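Local coordinates for short-chain type dehydrogenase/reductase (Mycobacterium ulcerans, PDB 3SVT), which probably acts as an NAD-dependent oxidoreductase of the short-chain dehydrogenase/reductase family, on a substrate that is not established, at residues Val147-Ile152 / Asn190-Gly195. Numbering follows the deposited sequence.
Sequences VGISSI and NSIRPG
Asn190 opens the parallel pairing by taking a nearly straight hydrogen bond from Gly148 N on its O (2.9 Å), while its side-chain amide is held by the backbone of Val245 and Gln248. One residue on, Ser191 CA gives a C-H...O contact to Gly148 O. Its hydroxyl, anti to the backbone N (chi1 172°), sits 3.3 Å from Ser150 CB; the hydroxyls of Ser191 and Ser150 bond to the two carboxylate oxygens of Asp172 on helix 163-182, which joins strand 187-198 to the loop after strand 144-149. Ile192 continues the parallel pattern, its N bonding to Gly148 O and its O receiving a bond from Ser150 N at 2.6 Å. On the face shared with Val147 and Ile149, Ile192 CD1 presses tightly on Val147 CG1 (3.4 Å) and lies beside Ile149 CD1, against helix 227-238. These are adjacent parallel strands of the Rossmann-fold sheet, and strand 144-149 runs out into the loop where classical short-chain dehydrogenases usually place their catalytic serine. Arg193 lays its aliphatic stem along that loop, CG 3.3 Å from Ser151 O, and the extended chain delivers NE to a salt bridge with Asp172. Pro194 CG touches Ile149 CG2 (3.8 Å), the two side chains crossing at about a right angle. Pro194 O accepts a hydrogen bond from Ile152 N, which lies above its carbonyl plane, and a water bridges the same oxygen to the N-cap hydroxyl of Ser151. Finally, Gly195 CA packs against Ile152 CG2 at 3.9 Å.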
# COMPACT_ATOMS: atom_id res chain seq x y z
N VAL B 147 -17.60 -6.18 -9.97
CA VAL B 147 -17.34 -5.44 -8.76
C VAL B 147 -17.46 -6.37 -7.54
O VAL B 147 -18.54 -6.91 -7.22
CB VAL B 147 -18.32 -4.25 -8.62
CG1 VAL B 147 -18.03 -3.43 -7.32
CG2 VAL B 147 -18.26 -3.38 -9.89
N GLY B 148 -16.36 -6.54 -6.83
CA GLY B 148 -16.34 -7.31 -5.61
C GLY B 148 -16.51 -6.43 -4.40
O GLY B 148 -15.84 -5.39 -4.26
N ILE B 149 -17.40 -6.84 -3.50
CA ILE B 149 -17.56 -6.10 -2.24
C ILE B 149 -16.71 -6.70 -1.13
O ILE B 149 -16.96 -7.80 -0.66
CB ILE B 149 -19.01 -6.04 -1.77
CG1 ILE B 149 -19.92 -5.53 -2.89
CG2 ILE B 149 -19.11 -5.15 -0.50
CD1 ILE B 149 -19.65 -4.11 -3.33
N SER B 150 -15.71 -5.94 -0.71
CA SER B 150 -14.76 -6.38 0.30
C SER B 150 -15.14 -5.78 1.66
O SER B 150 -16.30 -5.85 2.04
CB SER B 150 -13.35 -6.00 -0.15
OG SER B 150 -12.35 -6.36 0.79
N SER B 151 -14.18 -5.23 2.40
CA SER B 151 -14.45 -4.58 3.69
C SER B 151 -13.24 -3.77 4.14
O SER B 151 -12.10 -4.08 3.80
CB SER B 151 -14.73 -5.61 4.78
OG SER B 151 -14.89 -4.98 6.05
N ILE B 152 -13.50 -2.74 4.95
CA ILE B 152 -12.41 -2.06 5.63
C ILE B 152 -11.58 -3.01 6.52
O ILE B 152 -10.43 -2.73 6.84
CB ILE B 152 -12.95 -0.90 6.48
CG1 ILE B 152 -11.78 -0.06 7.04
CG2 ILE B 152 -13.85 -1.45 7.58
CD1 ILE B 152 -12.18 1.36 7.41
N ASN B 190 -12.83 -4.74 -10.14
CA ASN B 190 -12.51 -3.80 -9.07
C ASN B 190 -13.11 -4.28 -7.75
O ASN B 190 -14.07 -5.07 -7.74
CB ASN B 190 -13.05 -2.39 -9.39
CG ASN B 190 -12.42 -1.77 -10.64
OD1 ASN B 190 -11.28 -1.34 -10.61
ND2 ASN B 190 -13.19 -1.69 -11.72
N SER B 191 -12.55 -3.79 -6.64
CA SER B 191 -13.08 -4.07 -5.30
C SER B 191 -13.54 -2.77 -4.62
O SER B 191 -12.90 -1.73 -4.74
CB SER B 191 -12.04 -4.76 -4.43
OG SER B 191 -12.51 -4.85 -3.09
N ILE B 192 -14.66 -2.86 -3.90
CA ILE B 192 -15.09 -1.85 -2.97
C ILE B 192 -14.94 -2.36 -1.53
O ILE B 192 -15.45 -3.43 -1.21
CB ILE B 192 -16.57 -1.46 -3.21
CG1 ILE B 192 -16.78 -0.97 -4.66
CG2 ILE B 192 -17.01 -0.40 -2.21
CD1 ILE B 192 -18.21 -0.87 -5.04
N ARG B 193 -14.31 -1.56 -0.65
CA ARG B 193 -14.23 -1.87 0.78
C ARG B 193 -15.08 -0.89 1.60
O ARG B 193 -14.60 0.20 1.91
CB ARG B 193 -12.79 -1.71 1.27
CG ARG B 193 -11.79 -2.78 0.77
CD ARG B 193 -10.41 -2.27 1.18
NE ARG B 193 -9.30 -3.17 0.99
CZ ARG B 193 -8.03 -2.77 0.85
NH1 ARG B 193 -7.68 -1.48 0.80
NH2 ARG B 193 -7.10 -3.67 0.70
N PRO B 194 -16.33 -1.26 1.92
CA PRO B 194 -17.16 -0.40 2.75
C PRO B 194 -16.69 -0.35 4.19
O PRO B 194 -16.12 -1.33 4.69
CB PRO B 194 -18.54 -1.06 2.69
CG PRO B 194 -18.45 -2.21 1.79
CD PRO B 194 -17.04 -2.45 1.44
N GLY B 195 -16.92 0.77 4.86
CA GLY B 195 -16.65 0.88 6.28
C GLY B 195 -17.90 0.46 7.05
O GLY B 195 -18.53 -0.55 6.74
O HOH W 1 -17.29 -3.57 6.16